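Local coordinates for KLLA0E08119p (Kluyveromyces lactis, PDB 3VA7), which forms the urea carboxylase part of a larger multifunctional enzyme and probably makes urea-1-carboxylate from urea, hydrogencarbonate and ATP with biotin as cofactor, at residues V693-N698 against I1197-K1202; G740-I745 against Y1013-T1018; E1173-F1178 against M1225-D1230. All blocks are in the same frame, centred on the assembly; numbering follows the deposited sequence.

In the fold
The three contacts sit on the same side of the chain's centre. Interaction 1 docks strand 1194-1200 and the biotinyl lysine just after it on strand 691-698; its centre lies about 13 Å from that of interaction 2 and about 9 Å from that of interaction 3. Interaction 2 is nested in the loop closed by interaction 1 and shares with it the sheet holding strands 691-698 and 742-746; both touch the biotin, and Glu1199 meets Thr1018 between them. Interaction 3 follows interaction 2 in series, centres about 21 Å apart, but alternates with interaction 1: the carrier folds around it, strand 1176-1181 beside 1194-1200, and its biotinyl tip reaches back to the carboxyltransferase part.

Interaction 1 of 3, residues V693-N698 against I1197-K1202. With BTI (5-(hexahydro-2-oxo-1H-thieno[3,4-D]imidazol-6-yl)pentanal), chain B.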
loop_
_atom_site.group_PDB
_atom_site.type_symbol
_atom_site.label_atom_id
_atom_site.label_comp_id
_atom_site.label_asym_id
_atom_site.label_seq_id
_atom_site.Cartn_x
_atom_site.Cartn_y
_atom_site.Cartn_z
ATOM N N VAL A 693 -26.439 -16.184 -1.972
ATOM C CA VAL A 693 -25.131 -15.623 -1.717
ATOM C C VAL A 693 -24.188 -16.570 -0.927
ATOM O O VAL A 693 -24.523 -17.028 0.189
ATOM C CB VAL A 693 -25.276 -14.325 -0.913
ATOM C CG1 VAL A 693 -23.882 -13.685 -0.640
ATOM C CG2 VAL A 693 -26.167 -13.379 -1.635
ATOM N N HIS A 694 -22.999 -16.807 -1.485
ATOM C CA HIS A 694 -22.020 -17.833 -1.044
ATOM C C HIS A 694 -21.042 -17.268 -0.004
ATOM O O HIS A 694 -20.728 -16.061 -0.008
ATOM C CB HIS A 694 -21.286 -18.271 -2.311
ATOM C CG HIS A 694 -20.225 -19.321 -2.127
ATOM N ND1 HIS A 694 -19.085 -19.119 -1.374
ATOM C CD2 HIS A 694 -20.092 -20.550 -2.691
ATOM C CE1 HIS A 694 -18.312 -20.192 -1.464
ATOM N NE2 HIS A 694 -18.896 -21.066 -2.265
ATOM N N TYR A 695 -20.550 -18.120 0.890
ATOM C CA TYR A 695 -19.703 -17.645 2.007
ATOM C C TYR A 695 -18.429 -16.885 1.525
ATOM O O TYR A 695 -17.963 -15.956 2.199
ATOM C CB TYR A 695 -19.336 -18.801 2.987
ATOM C CG TYR A 695 -18.393 -19.797 2.377
ATOM C CD1 TYR A 695 -17.002 -19.600 2.412
ATOM C CD2 TYR A 695 -18.886 -20.891 1.697
ATOM C CE1 TYR A 695 -16.140 -20.521 1.786
ATOM C CE2 TYR A 695 -18.057 -21.814 1.094
ATOM C CZ TYR A 695 -16.684 -21.642 1.139
ATOM O OH TYR A 695 -15.884 -22.598 0.531
ATOM N N ASN A 696 -17.868 -17.317 0.385
ATOM C CA ASN A 696 -16.784 -16.622 -0.257
ATOM C C ASN A 696 -17.215 -15.354 -1.036
ATOM O O ASN A 696 -17.187 -15.334 -2.281
ATOM C CB ASN A 696 -16.000 -17.596 -1.157
ATOM C CG ASN A 696 -14.884 -18.338 -0.382
ATOM O OD1 ASN A 696 -14.458 -17.889 0.711
ATOM N ND2 ASN A 696 -14.418 -19.477 -0.934
ATOM N N SER A 697 -17.580 -14.295 -0.317
ATOM C CA SER A 697 -17.941 -13.048 -0.967
ATOM C C SER A 697 -17.219 -11.944 -0.263
ATOM O O SER A 697 -17.074 -12.018 0.932
ATOM C CB SER A 697 -19.439 -12.789 -0.865
ATOM O OG SER A 697 -20.175 -13.686 -1.659
ATOM N N ASN A 698 -16.746 -10.935 -0.981
ATOM C CA ASN A 698 -16.093 -9.776 -0.347
ATOM C C ASN A 698 -16.018 -8.647 -1.366
ATOM O O ASN A 698 -16.676 -8.726 -2.409
ATOM C CB ASN A 698 -14.714 -10.062 0.276
ATOM C CG ASN A 698 -13.667 -10.486 -0.742
ATOM O OD1 ASN A 698 -13.949 -10.739 -1.911
ATOM N ND2 ASN A 698 -12.435 -10.584 -0.290
ATOM N N ILE A 1197 -9.170 -23.421 11.672
ATOM C CA ILE A 1197 -9.192 -22.495 10.553
ATOM C C ILE A 1197 -10.393 -22.718 9.605
ATOM O O ILE A 1197 -10.724 -23.840 9.200
ATOM C CB ILE A 1197 -7.873 -22.538 9.778
ATOM C CG1 ILE A 1197 -6.675 -22.120 10.652
ATOM C CG2 ILE A 1197 -7.901 -21.609 8.626
ATOM C CD1 ILE A 1197 -5.313 -22.425 9.950
ATOM N N ILE A 1198 -11.018 -21.611 9.234
ATOM C CA ILE A 1198 -12.199 -21.598 8.360
ATOM C C ILE A 1198 -11.742 -20.843 7.142
ATOM O O ILE A 1198 -10.811 -20.034 7.221
ATOM C CB ILE A 1198 -13.374 -20.886 9.212
ATOM C CG1 ILE A 1198 -14.029 -21.903 10.152
ATOM C CG2 ILE A 1198 -14.413 -20.054 8.458
ATOM C CD1 ILE A 1198 -14.163 -23.273 9.538
ATOM N N GLU A 1199 -12.319 -21.105 5.989
ATOM C CA GLU A 1199 -12.287 -20.022 4.976
ATOM C C GLU A 1199 -13.612 -19.302 5.011
ATOM O O GLU A 1199 -14.659 -19.916 4.769
ATOM C CB GLU A 1199 -11.965 -20.487 3.537
ATOM C CG GLU A 1199 -11.753 -19.296 2.565
ATOM C CD GLU A 1199 -11.507 -19.715 1.127
ATOM O OE1 GLU A 1199 -12.118 -20.706 0.642
ATOM O OE2 GLU A 1199 -10.706 -19.033 0.453
ATOM N N ALA A 1200 -13.555 -18.017 5.327
ATOM C CA ALA A 1200 -14.718 -17.131 5.275
ATOM C C ALA A 1200 -14.358 -15.899 4.453
ATOM O O ALA A 1200 -13.330 -15.244 4.717
ATOM C CB ALA A 1200 -15.100 -16.708 6.644
ATOM N N MET A 1201 -15.182 -15.555 3.457
ATOM C CA MET A 1201 -14.982 -14.300 2.729
ATOM C C MET A 1201 -13.589 -14.233 2.147
ATOM O O MET A 1201 -12.926 -13.207 2.268
ATOM C CB MET A 1201 -15.209 -13.113 3.640
ATOM C CG MET A 1201 -16.589 -13.078 4.217
ATOM S SD MET A 1201 -16.715 -11.703 5.373
ATOM C CE MET A 1201 -16.339 -12.530 6.915
ATOM N N LYS A 1202 -13.163 -15.345 1.521
ATOM C CA LYS A 1202 -11.876 -15.482 0.850
ATOM C C LYS A 1202 -10.668 -15.266 1.761
ATOM O O LYS A 1202 -9.565 -14.983 1.291
ATOM C CB LYS A 1202 -11.818 -14.522 -0.330
ATOM C CG LYS A 1202 -13.104 -14.519 -1.121
ATOM C CD LYS A 1202 -12.973 -14.036 -2.544
ATOM C CE LYS A 1202 -14.349 -13.564 -2.958
ATOM N NZ LYS A 1202 -14.513 -12.956 -4.304
HETATM C C11 BTI B . -14.186 -13.518 -5.472
HETATM O O11 BTI B . -13.635 -14.662 -5.515
HETATM C C10 BTI B . -14.336 -12.554 -6.687
HETATM C C9 BTI B . -13.643 -13.133 -7.919
HETATM C C8 BTI B . -13.969 -12.462 -9.246
HETATM C C7 BTI B . -13.689 -13.318 -10.499
HETATM C C2 BTI B . -12.316 -13.955 -10.552
HETATM S S1 BTI B . -11.004 -12.771 -10.508
HETATM C C6 BTI B . -9.844 -13.837 -11.290
HETATM C C5 BTI B . -10.613 -14.833 -12.130
HETATM N N3 BTI B . -10.510 -14.263 -13.448
HETATM C C3 BTI B . -11.663 -13.801 -13.853
HETATM O O3 BTI B . -11.855 -13.275 -15.046
HETATM N N2 BTI B . -12.609 -13.965 -12.953
HETATM C C4 BTI B . -12.116 -14.752 -11.829
HETATM O O HOH W 1 -13.540 -22.765 1.422
#
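Glu1199 turns CG away from its own N (chi1 -172°) and, extended beyond, brings its carboxylate to Asn696, whose CG leans to chi1 -87° to meet it. Asn696 ND2 donates to Glu1199 OE1 at 3.0 Å in a nearly straight bond (168°). The amide stands almost upright on the carboxylate, and OE1 is met from above its plane. The other end of the amide is used too: Lys1202 N gives its hydrogen to Asn696 OD1 (3.0 Å), while Met1201 N bonds to Tyr695 O (3.1 Å). A water links Glu1199 OE1 (2.6 Å) and Tyr695 OH. Beyond the two segments, Glu1199 OE2 forms a salt bridge with Arg945 and a hydrogen bond with Thr1018, which hold the carboxylate through its other oxygen. Lys1202 runs out extended across Asn698, whose OD1 lies 3.0 Å from Lys1202 CE and accepts a bond from Phe700 N. Lys1202 NZ is joined covalently to biotin C11. Met1201 and Lys1202, both at positive phi, form the tight turn that carries biotin, the Ala-Met-Lys hairpin tip characteristic of biotinyl domains, here docked on the carboxyltransferase domain.

Interaction 2 of 3, residues G740-I745 against Y1013-T1018; sequences GDEPVI and YNPSRT. With BTI (5-(hexahydro-2-oxo-1H-thieno[3,4-D]imidazol-6-yl)pentanal), chain B; GOL (glycerol), chain H.
Glu742 crosses the ring of Pro1015 at a slant, with OE2 3.6 Å from Pro1015 CG and nearly as close to CB and CD, so the contact is of van der Waals kind. The other oxygen, OE1, accepts a hydrogen bond of 2.8 Å from O1 of a glycerol, probably from the crystallisation liquor. The same glycerol donates from O3 to the backbone O of Ser1016 and rests C1 against the proline ring, bridging the two segments on this side. A cis peptide bond precedes Pro1015 and turns the loop here.

The backbones come closest at Gly740 and Asn1014, where Asn1014 CB lies 3.9 Å from Gly740 CA. Gly740 has a positive phi of 70°, and a CB on it would run into the amide end of Asn1014, so both the backbone and the neighbour suit a glycine. Asp741 flanks the same asparagine, and its OD1 is held by Trp711 NE1.

Further along, both segments turn to the biotin. Val744 CG2, anti to the backbone N, lies 3.8 Å from C10 of the biotin tail, and CG1 borders C7 and C8. From the other segment, Ser1016 OG, lodged between its backbone N and carbonyl carbon (chi1 49°), lies 3.6 Å from BTI C4 in the bicyclic ring. Asn737 OD1 and Gly755 N also hydrogen-bond the biotin. One segment belongs to subdomains A and B and the other to C and D, and this seam between them is the biotin site of the carboxyltransferase domain.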
loop_
_atom_site.group_PDB
_atom_site.type_symbol
_atom_site.label_atom_id
_atom_site.label_comp_id
_atom_site.label_asym_id
_atom_site.label_seq_id
_atom_site.Cartn_x
_atom_site.Cartn_y
_atom_site.Cartn_z
ATOM N N GLY A 740 -16.024 -20.424 -14.783
ATOM C CA GLY A 740 -16.492 -21.832 -14.973
ATOM C C GLY A 740 -18.037 -21.898 -14.848
ATOM O O GLY A 740 -18.753 -21.109 -15.497
ATOM N N ASP A 741 -18.544 -22.764 -13.972
ATOM C CA ASP A 741 -19.953 -23.063 -13.891
ATOM C C ASP A 741 -20.681 -22.289 -12.744
ATOM O O ASP A 741 -21.859 -22.488 -12.472
ATOM C CB ASP A 741 -20.137 -24.575 -13.780
ATOM C CG ASP A 741 -19.702 -25.314 -15.039
ATOM O OD1 ASP A 741 -20.255 -25.008 -16.127
ATOM O OD2 ASP A 741 -18.829 -26.226 -14.962
ATOM N N GLU A 742 -19.972 -21.381 -12.105
ATOM C CA GLU A 742 -20.530 -20.618 -11.020
ATOM C C GLU A 742 -20.214 -19.150 -11.267
ATOM O O GLU A 742 -19.110 -18.844 -11.739
ATOM C CB GLU A 742 -19.870 -21.026 -9.736
ATOM C CG GLU A 742 -20.268 -22.406 -9.249
ATOM C CD GLU A 742 -19.260 -22.957 -8.264
ATOM O OE1 GLU A 742 -19.181 -22.443 -7.143
ATOM O OE2 GLU A 742 -18.504 -23.874 -8.635
ATOM N N PRO A 743 -21.182 -18.245 -10.961
ATOM C CA PRO A 743 -21.057 -16.816 -11.223
ATOM C C PRO A 743 -20.746 -16.012 -9.997
ATOM O O PRO A 743 -20.963 -16.454 -8.896
ATOM C CB PRO A 743 -22.448 -16.426 -11.726
ATOM C CG PRO A 743 -23.390 -17.345 -10.897
ATOM C CD PRO A 743 -22.538 -18.582 -10.459
ATOM N N VAL A 744 -20.264 -14.800 -10.208
ATOM C CA VAL A 744 -19.897 -13.948 -9.114
ATOM C C VAL A 744 -20.103 -12.533 -9.588
ATOM O O VAL A 744 -19.818 -12.207 -10.770
ATOM C CB VAL A 744 -18.440 -14.187 -8.697
ATOM C CG1 VAL A 744 -17.504 -14.296 -9.935
ATOM C CG2 VAL A 744 -17.979 -13.132 -7.736
ATOM N N ILE A 745 -20.613 -11.690 -8.702
ATOM C CA ILE A 745 -20.782 -10.326 -9.074
ATOM C C ILE A 745 -19.526 -9.498 -8.819
ATOM O O ILE A 745 -19.135 -9.317 -7.677
ATOM C CB ILE A 745 -21.955 -9.664 -8.345
ATOM C CG1 ILE A 745 -23.237 -10.512 -8.502
ATOM C CG2 ILE A 745 -22.152 -8.205 -8.885
ATOM C CD1 ILE A 745 -24.262 -10.103 -7.498
ATOM N N TYR A 1013 -9.547 -22.074 -14.237
ATOM C CA TYR A 1013 -10.155 -22.877 -13.199
ATOM C C TYR A 1013 -11.701 -22.830 -13.223
ATOM O O TYR A 1013 -12.319 -21.859 -13.710
ATOM C CB TYR A 1013 -9.644 -22.424 -11.832
ATOM C CG TYR A 1013 -8.269 -22.951 -11.379
ATOM C CD1 TYR A 1013 -7.199 -23.166 -12.296
ATOM C CD2 TYR A 1013 -8.020 -23.188 -10.020
ATOM C CE1 TYR A 1013 -5.957 -23.627 -11.864
ATOM C CE2 TYR A 1013 -6.741 -23.645 -9.565
ATOM C CZ TYR A 1013 -5.743 -23.853 -10.475
ATOM O OH TYR A 1013 -4.532 -24.277 -10.008
ATOM N N ASN A 1014 -12.317 -23.902 -12.717
ATOM C CA ASN A 1014 -13.741 -23.984 -12.563
ATOM C C ASN A 1014 -14.088 -24.547 -11.196
ATOM O O ASN A 1014 -14.081 -25.765 -11.005
ATOM C CB ASN A 1014 -14.314 -24.834 -13.695
ATOM C CG ASN A 1014 -15.745 -25.312 -13.425
ATOM O OD1 ASN A 1014 -16.109 -26.449 -13.795
ATOM N ND2 ASN A 1014 -16.543 -24.496 -12.752
ATOM N N PRO A 1015 -14.411 -23.682 -10.225
ATOM C CA PRO A 1015 -14.471 -22.226 -10.251
ATOM C C PRO A 1015 -13.090 -21.675 -9.966
ATOM O O PRO A 1015 -12.186 -22.439 -9.617
ATOM C CB PRO A 1015 -15.384 -21.888 -9.036
ATOM C CG PRO A 1015 -15.084 -22.893 -8.065
ATOM C CD PRO A 1015 -14.731 -24.187 -8.877
ATOM N N SER A 1016 -12.939 -20.360 -10.030
ATOM C CA SER A 1016 -11.637 -19.757 -9.789
ATOM C C SER A 1016 -11.177 -19.853 -8.332
ATOM O O SER A 1016 -11.973 -20.016 -7.432
ATOM C CB SER A 1016 -11.661 -18.325 -10.301
ATOM O OG SER A 1016 -12.811 -17.635 -9.819
ATOM N N ARG A 1017 -9.875 -19.709 -8.107
ATOM C CA ARG A 1017 -9.276 -19.631 -6.756
ATOM C C ARG A 1017 -9.726 -18.343 -6.141
ATOM O O ARG A 1017 -10.134 -17.442 -6.872
ATOM C CB ARG A 1017 -7.760 -19.590 -6.839
ATOM C CG ARG A 1017 -7.103 -20.818 -7.429
ATOM C CD ARG A 1017 -5.562 -20.681 -7.373
ATOM N NE ARG A 1017 -5.093 -19.422 -7.969
ATOM C CZ ARG A 1017 -4.938 -19.221 -9.283
ATOM N NH1 ARG A 1017 -5.180 -20.181 -10.200
ATOM N NH2 ARG A 1017 -4.547 -18.034 -9.691
ATOM N N THR A 1018 -9.612 -18.225 -4.824
ATOM C CA THR A 1018 -9.837 -16.972 -4.158
ATOM C C THR A 1018 -8.528 -16.306 -3.773
ATOM O O THR A 1018 -8.513 -15.126 -3.351
ATOM C CB THR A 1018 -10.580 -17.158 -2.870
ATOM O OG1 THR A 1018 -9.889 -18.116 -2.055
ATOM C CG2 THR A 1018 -11.980 -17.658 -3.164
HETATM C C11 BTI B . -14.186 -13.518 -5.472
HETATM O O11 BTI B . -13.635 -14.662 -5.515
HETATM C C10 BTI B . -14.336 -12.554 -6.687
HETATM C C9 BTI B . -13.643 -13.133 -7.919
HETATM C C8 BTI B . -13.969 -12.462 -9.246
HETATM C C7 BTI B . -13.689 -13.318 -10.499
HETATM C C2 BTI B . -12.316 -13.955 -10.552
HETATM S S1 BTI B . -11.004 -12.771 -10.508
HETATM C C6 BTI B . -9.844 -13.837 -11.290
HETATM C C5 BTI B . -10.613 -14.833 -12.130
HETATM N N3 BTI B . -10.510 -14.263 -13.448
HETATM C C3 BTI B . -11.663 -13.801 -13.853
HETATM O O3 BTI B . -11.855 -13.275 -15.046
HETATM N N2 BTI B . -12.609 -13.965 -12.953
HETATM C C4 BTI B . -12.116 -14.752 -11.829
HETATM C C1 GOL H . -16.775 -21.163 -5.503
HETATM O O1 GOL H . -17.555 -22.144 -4.857
HETATM C C2 GOL H . -15.481 -20.847 -4.727
HETATM O O2 GOL H . -15.705 -20.836 -3.334
HETATM C C3 GOL H . -14.966 -19.471 -5.125
HETATM O O3 GOL H . -14.645 -19.520 -6.489
#

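Interaction 3 of 3, residues E1173-F1178 against M1225-D1230; sequences EYTGRF and MVEAGD
Gly1176 and Val1226 pair across the sheet edge of the biotinyl domain, where the short strand 1225-1226 runs antiparallel to strand 1176-1181. Backbone bonds come first: Gly1176 N to Val1226 O (2.9 Å) and Val1226 N to Gly1176 O (2.8 Å) make this the hydrogen-bonded pair, and Arg1177 with Met1225 follows as the non-hydrogen-bonded one.

A side chain extends the bonding past the strand. Thr1175 holds OG1 anti to its carbonyl carbon (chi1 -60°), where it accepts the N-H of Ala1228 at 3.0 Å in a fairly straight bond (156°). A valine in place of Thr1175 would have no hydroxyl, and is likely to leave the N-H of Ala1228 without its acceptor and the start of the turn less firmly tied to segment 1173-1178. That turn, type II from Glu1227 to Asp1230, places Gly1229 at positive phi and closes with Asp1230 N bonded to Glu1227 O (3.1 Å). Arg1177 stretches out the other way to bond Glu948 O through NH1.

Apolar packing covers the rest. Phe1178 CB packs loosely (4.3 Å) against Val1226 CG2, beside Ile1198 of the next strand. Across the base of the Arg1177 chain, at about a right angle, lies Met1225, bent at both chi2 and chi3 so that its CE rests 3.9 Å from Arg1177 CG.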
loop_
_atom_site.group_PDB
_atom_site.type_symbol
_atom_site.label_atom_id
_atom_site.label_comp_id
_atom_site.label_asym_id
_atom_site.label_seq_id
_atom_site.Cartn_x
_atom_site.Cartn_y
_atom_site.Cartn_z
ATOM N N GLU A 1173 -17.259 -16.541 14.410
ATOM C CA GLU A 1173 -17.961 -15.338 14.081
ATOM C C GLU A 1173 -18.639 -15.363 12.723
ATOM O O GLU A 1173 -19.688 -14.726 12.556
ATOM C CB GLU A 1173 -17.023 -14.160 14.144
ATOM C CG GLU A 1173 -17.778 -12.862 14.453
ATOM C CD GLU A 1173 -16.908 -11.866 15.204
ATOM O OE1 GLU A 1173 -15.761 -11.631 14.741
ATOM O OE2 GLU A 1173 -17.358 -11.329 16.250
ATOM N N TYR A 1174 -18.065 -16.099 11.770
ATOM C CA TYR A 1174 -18.472 -16.033 10.385
ATOM C C TYR A 1174 -18.961 -17.361 9.794
ATOM O O TYR A 1174 -18.681 -18.470 10.331
ATOM C CB TYR A 1174 -17.321 -15.439 9.553
ATOM C CG TYR A 1174 -16.917 -14.065 10.081
ATOM C CD1 TYR A 1174 -15.639 -13.807 10.616
ATOM C CD2 TYR A 1174 -17.863 -13.026 10.104
ATOM C CE1 TYR A 1174 -15.324 -12.539 11.101
ATOM C CE2 TYR A 1174 -17.565 -11.778 10.597
ATOM C CZ TYR A 1174 -16.320 -11.526 11.096
ATOM O OH TYR A 1174 -16.149 -10.231 11.594
ATOM N N THR A 1175 -19.711 -17.252 8.692
ATOM C CA THR A 1175 -20.037 -18.433 7.924
ATOM C C THR A 1175 -18.880 -18.732 6.950
ATOM O O THR A 1175 -18.399 -17.821 6.262
ATOM C CB THR A 1175 -21.391 -18.268 7.156
ATOM O OG1 THR A 1175 -22.438 -18.029 8.105
ATOM C CG2 THR A 1175 -21.716 -19.507 6.320
ATOM N N GLY A 1176 -18.463 -19.996 6.886
ATOM C CA GLY A 1176 -17.358 -20.406 6.064
ATOM C C GLY A 1176 -17.311 -21.904 6.020
ATOM O O GLY A 1176 -18.131 -22.555 6.668
ATOM N N ARG A 1177 -16.395 -22.437 5.208
ATOM C CA ARG A 1177 -16.185 -23.863 5.049
ATOM C C ARG A 1177 -14.926 -24.242 5.791
ATOM O O ARG A 1177 -13.891 -23.562 5.632
ATOM C CB ARG A 1177 -15.977 -24.209 3.582
ATOM C CG ARG A 1177 -15.879 -25.731 3.218
ATOM C CD ARG A 1177 -15.812 -25.862 1.699
ATOM N NE ARG A 1177 -15.142 -27.062 1.172
ATOM C CZ ARG A 1177 -13.912 -27.484 1.497
ATOM N NH1 ARG A 1177 -13.136 -26.850 2.429
ATOM N NH2 ARG A 1177 -13.459 -28.591 0.886
ATOM N N PHE A 1178 -14.993 -25.343 6.565
ATOM C CA PHE A 1178 -13.895 -25.740 7.459
ATOM C C PHE A 1178 -12.715 -26.179 6.660
ATOM O O PHE A 1178 -12.796 -27.079 5.824
ATOM C CB PHE A 1178 -14.362 -26.846 8.406
ATOM C CG PHE A 1178 -13.332 -27.282 9.430
ATOM C CD1 PHE A 1178 -13.443 -26.875 10.758
ATOM C CD2 PHE A 1178 -12.264 -28.135 9.066
ATOM C CE1 PHE A 1178 -12.515 -27.308 11.722
ATOM C CE2 PHE A 1178 -11.336 -28.550 10.006
ATOM C CZ PHE A 1178 -11.482 -28.149 11.347
ATOM N N MET A 1225 -19.479 -27.266 6.352
ATOM C CA MET A 1225 -19.954 -25.911 6.469
ATOM C C MET A 1225 -20.147 -25.505 7.897
ATOM O O MET A 1225 -20.672 -26.236 8.702
ATOM C CB MET A 1225 -21.237 -25.671 5.665
ATOM C CG MET A 1225 -21.288 -24.260 5.041
ATOM S SD MET A 1225 -19.864 -23.912 3.924
ATOM C CE MET A 1225 -19.744 -25.528 3.102
ATOM N N VAL A 1226 -19.729 -24.289 8.190
ATOM C CA VAL A 1226 -19.873 -23.706 9.501
ATOM C C VAL A 1226 -20.656 -22.381 9.405
ATOM O O VAL A 1226 -20.142 -21.415 8.832
ATOM C CB VAL A 1226 -18.474 -23.480 10.127
ATOM C CG1 VAL A 1226 -18.587 -22.842 11.467
ATOM C CG2 VAL A 1226 -17.716 -24.815 10.205
ATOM N N GLU A 1227 -21.890 -22.360 9.951
ATOM C CA GLU A 1227 -22.699 -21.114 10.093
ATOM C C GLU A 1227 -22.038 -20.264 11.110
ATOM O O GLU A 1227 -21.445 -20.792 12.054
ATOM C CB GLU A 1227 -24.134 -21.329 10.618
ATOM C CG GLU A 1227 -25.121 -22.064 9.700
ATOM C CD GLU A 1227 -25.020 -21.620 8.258
ATOM O OE1 GLU A 1227 -25.165 -20.398 7.998
ATOM O OE2 GLU A 1227 -24.773 -22.493 7.399
ATOM N N ALA A 1228 -22.166 -18.950 10.930
ATOM C CA ALA A 1228 -21.791 -18.007 11.962
ATOM C C ALA A 1228 -22.530 -18.394 13.250
ATOM O O ALA A 1228 -23.675 -18.859 13.211
ATOM C CB ALA A 1228 -22.145 -16.635 11.531
ATOM N N GLY A 1229 -21.852 -18.247 14.379
ATOM C CA GLY A 1229 -22.410 -18.616 15.691
ATOM C C GLY A 1229 -22.441 -20.119 16.032
ATOM O O GLY A 1229 -22.834 -20.488 17.140
ATOM N N ASP A 1230 -22.050 -20.983 15.092
ATOM C CA ASP A 1230 -21.922 -22.403 15.371
ATOM C C ASP A 1230 -20.783 -22.718 16.319
ATOM O O ASP A 1230 -19.747 -22.066 16.307
ATOM C CB ASP A 1230 -21.698 -23.171 14.088
ATOM C CG ASP A 1230 -22.952 -23.412 13.354
ATOM O OD1 ASP A 1230 -23.979 -22.824 13.755
ATOM O OD2 ASP A 1230 -22.921 -24.180 12.381
#